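Local coordinates for LanC-like protein GCR2 (Arabidopsis thaliana, PDB 3T33) that may play a role in abscisic acid signalling and carries a bound zinc ion in the manner of the LanC-like protein family, at residues 130-135 and 156-160; 260-264 and 309-313; 299-303 and 345-349. All blocks are in the same frame, centred on the assembly; numbering follows the deposited sequence.

Contact 1 of 3, residues 130-135 and 156-160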
loop_
_atom_site.group_PDB
_atom_site.type_symbol
_atom_site.label_atom_id
_atom_site.label_comp_id
_atom_site.label_asym_id
_atom_site.label_seq_id
_atom_site.Cartn_x
_atom_site.Cartn_y
_atom_site.Cartn_z
ATOM N N TYR A 130 12.185 -10.345 6.646
ATOM C CA TYR A 130 11.863 -11.635 7.151
ATOM C C TYR A 130 10.630 -11.607 8.050
ATOM O O TYR A 130 9.955 -12.645 8.223
ATOM C CB TYR A 130 13.099 -12.080 8.012
ATOM C CG TYR A 130 12.976 -13.462 8.559
ATOM C CD1 TYR A 130 12.682 -14.504 7.702
ATOM C CD2 TYR A 130 13.141 -13.736 9.928
ATOM C CE1 TYR A 130 12.561 -15.846 8.152
ATOM C CE2 TYR A 130 13.040 -15.089 10.422
ATOM C CZ TYR A 130 12.753 -16.161 9.489
ATOM O OH TYR A 130 12.602 -17.520 9.840
ATOM N N ALA A 131 10.391 -10.460 8.697
ATOM C CA ALA A 131 9.150 -10.258 9.484
ATOM C C ALA A 131 7.929 -10.415 8.569
ATOM O O ALA A 131 6.924 -10.959 8.965
ATOM C CB ALA A 131 9.144 -8.838 10.195
ATOM N N GLY A 132 8.036 -9.945 7.334
ATOM C CA GLY A 132 6.976 -10.173 6.314
ATOM C C GLY A 132 6.667 -11.646 6.136
ATOM O O GLY A 132 5.499 -12.065 6.185
ATOM N N VAL A 133 7.711 -12.444 5.935
ATOM C CA VAL A 133 7.604 -13.929 5.755
ATOM C C VAL A 133 6.962 -14.601 6.955
ATOM O O VAL A 133 6.027 -15.417 6.831
ATOM C CB VAL A 133 9.000 -14.556 5.553
ATOM C CG1 VAL A 133 8.918 -16.099 5.478
ATOM C CG2 VAL A 133 9.674 -13.942 4.332
ATOM N N CYS A 134 7.448 -14.261 8.141
ATOM C CA CYS A 134 6.905 -14.847 9.332
ATOM C C CYS A 134 5.504 -14.405 9.633
ATOM O O CYS A 134 4.730 -15.170 10.199
ATOM C CB CYS A 134 7.811 -14.493 10.514
ATOM S SG CYS A 134 9.498 -15.300 10.400
ATOM N N ALA A 135 5.164 -13.150 9.369
ATOM C CA ALA A 135 3.850 -12.693 9.809
ATOM C C ALA A 135 2.794 -13.269 8.881
ATOM O O ALA A 135 1.757 -13.701 9.350
ATOM C CB ALA A 135 3.774 -11.163 9.853
ATOM N N ARG A 156 9.701 -18.009 14.942
ATOM C CA ARG A 156 10.656 -17.376 14.075
ATOM C C ARG A 156 10.460 -15.875 14.116
ATOM O O ARG A 156 11.437 -15.097 14.087
ATOM C CB ARG A 156 10.531 -17.880 12.648
ATOM C CG ARG A 156 11.026 -19.312 12.457
ATOM C CD ARG A 156 10.334 -19.916 11.213
ATOM N NE ARG A 156 10.622 -21.342 11.007
ATOM C CZ ARG A 156 9.895 -22.148 10.227
ATOM N NH1 ARG A 156 8.825 -21.678 9.573
ATOM N NH2 ARG A 156 10.224 -23.431 10.097
ATOM N N PHE A 157 9.216 -15.436 14.232
ATOM C CA PHE A 157 9.012 -14.008 14.193
ATOM C C PHE A 157 9.627 -13.425 15.511
ATOM O O PHE A 157 10.322 -12.442 15.500
ATOM C CB PHE A 157 7.528 -13.659 14.123
ATOM C CG PHE A 157 7.287 -12.186 13.866
ATOM C CD1 PHE A 157 7.871 -11.214 14.657
ATOM C CD2 PHE A 157 6.496 -11.764 12.823
ATOM C CE1 PHE A 157 7.669 -9.868 14.394
ATOM C CE2 PHE A 157 6.285 -10.429 12.597
ATOM C CZ PHE A 157 6.883 -9.488 13.355
ATOM N N ARG A 158 9.326 -14.056 16.629
ATOM C CA ARG A 158 9.810 -13.657 17.941
ATOM C C ARG A 158 11.340 -13.732 18.135
ATOM O O ARG A 158 11.863 -13.105 19.095
ATOM C CB ARG A 158 9.134 -14.527 18.972
ATOM C CG ARG A 158 7.661 -14.156 19.221
ATOM C CD ARG A 158 7.149 -15.039 20.286
ATOM N NE ARG A 158 5.801 -14.703 20.655
ATOM C CZ ARG A 158 5.002 -15.513 21.346
ATOM N NH1 ARG A 158 5.402 -16.738 21.717
ATOM N NH2 ARG A 158 3.804 -15.098 21.676
ATOM N N GLY A 159 12.035 -14.466 17.248
ATOM C CA GLY A 159 13.516 -14.514 17.242
ATOM C C GLY A 159 14.173 -13.322 16.555
ATOM O O GLY A 159 15.414 -13.105 16.650
ATOM N N ILE A 160 13.378 -12.519 15.856
ATOM C CA ILE A 160 13.957 -11.359 15.181
ATOM C C ILE A 160 14.510 -10.345 16.172
ATOM O O ILE A 160 13.859 -10.011 17.159
ATOM C CB ILE A 160 12.931 -10.700 14.171
ATOM C CG1 ILE A 160 12.695 -11.628 12.955
ATOM C CG2 ILE A 160 13.412 -9.368 13.657
ATOM C CD1 ILE A 160 11.370 -11.378 12.206
#
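Cys134 makes the central bump, its CB set 3.7 Å from Phe157 CB and its SG 3.6 Å from Arg156 CB, so that it fills the hollow between the roots of these two consecutive side chains. This is also where the backbones come nearest, with Cys134 CA 5.4 Å from Phe157 CA. On one flank the Phe157 ring fills the dip between Ala131 and Ala135, one helical turn apart. Its CG lies anti to the backbone N (chi1 -171°), which swings the ring back toward the opposing helix; Ala135 CB then meets the ring edge in plane, 3.8 Å from Phe157 CE2, and Phe157 CZ comes to 3.9 Å from Ala131 CB. On the other flank the Tyr130 ring crosses the Arg156 chain at about a right angle. Tyr130 OH rests against the aliphatic part of that chain, 3.5 Å from Arg156 CB, while the guanidinium runs on past it. Both polar ends find Asp115 on helix 101-118, Tyr130 by a hydrogen bond and Arg156 by a salt bridge, which together probably fix how far the ring and the chain can turn. Ile160, in the loop that follows the second helix, plugs the remaining groove: its CG1 touches the edge of the Tyr130 ring, 3.7 Å from CD2, and its CD1 lies 3.7 Å from Ala131 CA. Helix 174-188 covers Ala131, Ala135 and Phe157. Ala131, Cys134 and Ala135 receiving Phe157 from the next helix fits the helical hairpins of the double-layered alpha/alpha barrel of LanC-like proteins.

Contact 2 of 3, residues 260-264 and 309-313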
loop_
_atom_site.group_PDB
_atom_site.type_symbol
_atom_site.label_atom_id
_atom_site.label_comp_id
_atom_site.label_asym_id
_atom_site.label_seq_id
_atom_site.Cartn_x
_atom_site.Cartn_y
_atom_site.Cartn_z
ATOM N N LEU A 260 3.112 16.162 10.840
ATOM C CA LEU A 260 2.167 16.173 9.722
ATOM C C LEU A 260 1.714 17.603 9.333
ATOM O O LEU A 260 1.710 17.927 8.160
ATOM C CB LEU A 260 0.982 15.220 9.966
ATOM C CG LEU A 260 1.234 13.704 10.020
ATOM C CD1 LEU A 260 -0.024 13.013 10.354
ATOM C CD2 LEU A 260 1.759 13.199 8.708
ATOM N N SER A 261 1.371 18.457 10.298
ATOM C CA SER A 261 1.188 19.893 9.985
ATOM C C SER A 261 2.377 20.466 9.253
ATOM O O SER A 261 2.241 21.055 8.188
ATOM C CB SER A 261 0.966 20.700 11.248
ATOM O OG SER A 261 -0.097 20.101 11.941
ATOM N N TYR A 262 3.558 20.282 9.812
ATOM C CA TYR A 262 4.755 20.789 9.162
ATOM C C TYR A 262 4.722 20.489 7.683
ATOM O O TYR A 262 4.854 21.373 6.887
ATOM C CB TYR A 262 6.003 20.182 9.809
ATOM C CG TYR A 262 7.250 20.479 9.028
ATOM C CD1 TYR A 262 7.920 21.699 9.192
ATOM C CD2 TYR A 262 7.737 19.569 8.103
ATOM C CE1 TYR A 262 9.041 21.978 8.468
ATOM C CE2 TYR A 262 8.848 19.833 7.393
ATOM C CZ TYR A 262 9.489 21.043 7.573
ATOM O OH TYR A 262 10.598 21.302 6.846
ATOM N N MET A 263 4.522 19.220 7.323
ATOM C CA MET A 263 4.449 18.765 5.921
ATOM C C MET A 263 3.332 19.423 5.092
ATOM O O MET A 263 3.513 19.756 3.927
ATOM C CB MET A 263 4.259 17.251 5.907
ATOM C CG MET A 263 5.492 16.450 6.401
ATOM S SD MET A 263 5.356 14.617 6.278
ATOM C CE MET A 263 6.029 14.484 4.660
ATOM N N ILE A 264 2.177 19.622 5.700
ATOM C CA ILE A 264 1.068 20.261 5.014
ATOM C C ILE A 264 1.474 21.684 4.633
ATOM O O ILE A 264 1.506 22.038 3.442
ATOM C CB ILE A 264 -0.238 20.161 5.872
ATOM C CG1 ILE A 264 -0.657 18.689 5.974
ATOM C CG2 ILE A 264 -1.400 21.014 5.277
ATOM C CD1 ILE A 264 -1.738 18.413 6.948
ATOM N N GLU A 309 -8.074 20.218 9.431
ATOM C CA GLU A 309 -6.802 20.360 8.720
ATOM C C GLU A 309 -6.432 19.097 7.923
ATOM O O GLU A 309 -5.916 19.212 6.821
ATOM C CB GLU A 309 -5.664 20.682 9.694
ATOM C CG GLU A 309 -4.298 20.968 8.988
ATOM C CD GLU A 309 -3.115 21.074 9.959
ATOM O OE1 GLU A 309 -3.281 20.721 11.154
ATOM O OE2 GLU A 309 -2.020 21.508 9.510
ATOM N N PHE A 310 -6.689 17.923 8.515
ATOM C CA PHE A 310 -6.215 16.633 8.016
ATOM C C PHE A 310 -7.176 16.159 6.951
ATOM O O PHE A 310 -6.740 15.902 5.843
ATOM C CB PHE A 310 -6.079 15.567 9.152
ATOM C CG PHE A 310 -4.912 15.818 10.127
ATOM C CD1 PHE A 310 -3.761 16.501 9.726
ATOM C CD2 PHE A 310 -4.976 15.346 11.434
ATOM C CE1 PHE A 310 -2.709 16.755 10.612
ATOM C CE2 PHE A 310 -3.933 15.574 12.320
ATOM C CZ PHE A 310 -2.785 16.292 11.898
ATOM N N VAL A 311 -8.478 16.112 7.278
ATOM C CA VAL A 311 -9.540 15.834 6.312
ATOM C C VAL A 311 -9.305 16.601 4.997
ATOM O O VAL A 311 -9.217 16.007 3.910
ATOM C CB VAL A 311 -10.936 16.226 6.879
ATOM C CG1 VAL A 311 -12.047 15.866 5.906
ATOM C CG2 VAL A 311 -11.209 15.530 8.148
ATOM N N GLU A 312 -9.132 17.915 5.098
ATOM C CA GLU A 312 -9.076 18.737 3.912
ATOM C C GLU A 312 -7.783 18.525 3.175
ATOM O O GLU A 312 -7.762 18.518 1.932
ATOM C CB GLU A 312 -9.274 20.236 4.250
ATOM C CG GLU A 312 -10.749 20.633 4.583
ATOM C CD GLU A 312 -10.932 22.169 4.736
ATOM O OE1 GLU A 312 -9.898 22.903 4.782
ATOM O OE2 GLU A 312 -12.113 22.640 4.794
ATOM N N ALA A 313 -6.709 18.358 3.949
ATOM C CA ALA A 313 -5.399 18.110 3.374
ATOM C C ALA A 313 -5.377 16.774 2.601
ATOM O O ALA A 313 -4.818 16.692 1.499
ATOM C CB ALA A 313 -4.333 18.140 4.455
#
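Ile264 supplies most of the apolar contact, meeting both Phe310 and Ala313. Its CG1 is anti to the carbonyl carbon (chi1 -66°) and the chain is then extended, which carries CD1 across to within 3.6 Å of Ala313 CB. The same methyl meets the Phe310 ring at its edge, in plane, 3.9 Å from CD1 of the ring, the two side chains crossing at about a right angle. Leu260, one turn earlier, adds its CB at 4.0 Å from Phe310 CE1, so two successive turns of the opposite helix both reach the CE1 corner of the ring. The polar contact is confined to Ser261 and Glu309. An extended Glu309 chain lays its carboxylate beside the serine, with OE1 3.3 Å and OE2 3.4 Å from Ser261 OG, yet no hydrogen bond joins the two; the hydroxyl is instead bonded to Lys257 O in its own helix. The backbones stay well apart, the axes of the two short segments coming no closer than 11.3 Å and crossing at 44°, with side chains bridging the gap. Helix 291-305 lies against both partners, Ile264 packing on its Leu298 and Phe310 on its Tyr305. Helix 236-244 backs Leu260 through Met240 and Met244, while helix 291-305 is the neighbour that both helices of the contact share.

Contact 3 of 3, residues 299-303 and 345-349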
loop_
_atom_site.group_PDB
_atom_site.type_symbol
_atom_site.label_atom_id
_atom_site.label_comp_id
_atom_site.label_asym_id
_atom_site.label_seq_id
_atom_site.Cartn_x
_atom_site.Cartn_y
_atom_site.Cartn_z
ATOM N N VAL A 299 -5.164 10.471 5.486
ATOM C CA VAL A 299 -6.468 9.816 5.691
ATOM C C VAL A 299 -6.490 9.202 7.040
ATOM O O VAL A 299 -7.491 9.371 7.773
ATOM C CB VAL A 299 -6.838 8.760 4.596
ATOM C CG1 VAL A 299 -7.924 7.767 5.108
ATOM C CG2 VAL A 299 -7.298 9.453 3.350
ATOM N N LYS A 300 -5.399 8.505 7.394
ATOM C CA LYS A 300 -5.284 7.877 8.731
ATOM C C LYS A 300 -5.255 8.954 9.835
ATOM O O LYS A 300 -5.945 8.862 10.841
ATOM C CB LYS A 300 -4.042 6.962 8.807
ATOM C CG LYS A 300 -3.749 6.432 10.167
ATOM C CD LYS A 300 -4.770 5.427 10.603
ATOM C CE LYS A 300 -4.439 4.943 11.944
ATOM N NZ LYS A 300 -5.580 4.173 12.568
ATOM N N ALA A 301 -4.473 9.992 9.651
ATOM C CA ALA A 301 -4.533 11.099 10.645
ATOM C C ALA A 301 -5.992 11.541 10.789
ATOM O O ALA A 301 -6.529 11.623 11.904
ATOM C CB ALA A 301 -3.669 12.240 10.212
ATOM N N ALA A 302 -6.660 11.751 9.661
ATOM C CA ALA A 302 -8.031 12.213 9.701
ATOM C C ALA A 302 -8.927 11.317 10.503
ATOM O O ALA A 302 -9.748 11.823 11.250
ATOM C CB ALA A 302 -8.588 12.378 8.301
ATOM N N GLN A 303 -8.804 9.991 10.340
ATOM C CA GLN A 303 -9.660 9.017 11.078
ATOM C C GLN A 303 -9.389 9.006 12.580
ATOM O O GLN A 303 -10.287 8.774 13.380
ATOM C CB GLN A 303 -9.495 7.574 10.552
ATOM C CG GLN A 303 -10.452 7.128 9.430
ATOM C CD GLN A 303 -9.948 5.872 8.640
ATOM O OE1 GLN A 303 -8.871 5.309 8.946
ATOM N NE2 GLN A 303 -10.717 5.454 7.604
ATOM N N SER A 345 -9.027 5.054 -0.236
ATOM C CA SER A 345 -8.837 5.504 1.130
ATOM C C SER A 345 -9.773 6.670 1.473
ATOM O O SER A 345 -10.262 6.783 2.594
ATOM C CB SER A 345 -7.361 5.934 1.378
ATOM O OG SER A 345 -7.037 5.815 2.788
ATOM N N LEU A 346 -9.992 7.548 0.496
ATOM C CA LEU A 346 -10.802 8.769 0.701
ATOM C C LEU A 346 -12.287 8.334 0.800
ATOM O O LEU A 346 -13.054 8.798 1.668
ATOM C CB LEU A 346 -10.554 9.749 -0.458
ATOM C CG LEU A 346 -9.230 10.493 -0.266
ATOM C CD1 LEU A 346 -8.758 11.114 -1.548
ATOM C CD2 LEU A 346 -9.441 11.542 0.811
ATOM N N TYR A 347 -12.599 7.312 0.020
ATOM C CA TYR A 347 -13.913 6.702 0.043
ATOM C C TYR A 347 -14.190 6.013 1.348
ATOM O O TYR A 347 -15.248 6.215 1.913
ATOM C CB TYR A 347 -14.067 5.704 -1.125
ATOM C CG TYR A 347 -15.403 4.999 -1.165
ATOM C CD1 TYR A 347 -16.635 5.730 -1.260
ATOM C CD2 TYR A 347 -15.469 3.601 -1.114
ATOM C CE1 TYR A 347 -17.867 5.046 -1.317
ATOM C CE2 TYR A 347 -16.710 2.920 -1.191
ATOM C CZ TYR A 347 -17.888 3.662 -1.294
ATOM O OH TYR A 347 -19.076 2.986 -1.334
ATOM N N ARG A 348 -13.250 5.216 1.859
ATOM C CA ARG A 348 -13.426 4.678 3.192
ATOM C C ARG A 348 -13.675 5.774 4.223
ATOM O O ARG A 348 -14.514 5.602 5.096
ATOM C CB ARG A 348 -12.229 3.867 3.649
ATOM C CG ARG A 348 -11.877 2.602 2.825
ATOM C CD ARG A 348 -10.939 1.656 3.658
ATOM N NE ARG A 348 -9.614 2.253 3.744
ATOM C CZ ARG A 348 -9.055 2.645 4.869
ATOM N NH1 ARG A 348 -9.651 2.440 6.027
ATOM N NH2 ARG A 348 -7.869 3.219 4.824
ATOM N N LEU A 349 -12.944 6.880 4.128
ATOM C CA LEU A 349 -13.038 7.943 5.126
ATOM C C LEU A 349 -14.363 8.781 4.991
ATOM O O LEU A 349 -14.959 9.087 5.990
ATOM C CB LEU A 349 -11.844 8.871 5.001
ATOM C CG LEU A 349 -11.897 10.132 5.834
ATOM C CD1 LEU A 349 -11.656 9.812 7.317
ATOM C CD2 LEU A 349 -10.926 11.212 5.326
#
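The segments around Val299 and Leu346 run almost parallel, their axes 10.2 Å apart and only 11° from alignment, with Val299 CA 6.7 Å from Leu346 CA. Val299 reaches between Ser345, Leu346 and Leu349: its CG1 presses on Ser345 OG at 3.2 Å, a tight approach, and its CG2 meets Leu346 CD2 at 3.9 Å. Leu349 answers from the next turn. With chi1 at 172° the leucine fork points away from its own backbone N and opens toward the first helix, CD2 lying 4.0 Å from Ala302 CB and CD1 3.6 Å from Gln303 CG as the glutamine and leucine chains slide past each other in opposite directions. Neighbouring helices that run side by side in the same direction, joined in sequence through another helix (here 308-324), are expected within one layer of an alpha/alpha barrel such as the LanC fold. Each of these two helices also begins shortly after zinc ligands, Cys288 for helix 291-305 and Cys333 with His334 for helix 336-350. At the outer margin the Gln303 amide crosses Arg348 at about a right angle, its plane 69° from that of the guanidinium. Gln303 NE2 comes to 3.6 Å from Arg348 NH1, two nitrogens without a hydrogen bond between them. Arg348 NH2 forms a salt bridge with Glu414, near the end of the chain, whose OE2 is also hydrogen-bonded to Ser345 OG.

Overall arrangement
Contacts 2 and 3 are neighbours, their centres 12 Å apart, and they interlock along the chain, since helix 291-305 of contact 3 falls between the two helices of contact 2. They also touch directly: Phe310 CD2 lies 3.6 Å from Ala301 CB, and Leu260 CD1 is 3.7 Å from the same methyl. Contact 1 comes earlier in the chain and is remote, its centre 34 Å from that of contact 2 and 29 Å from that of contact 3; its nearest atoms are about 18 Å from those of contact 3. None of the three lies at the zinc site of Cys288, Cys333 and His334.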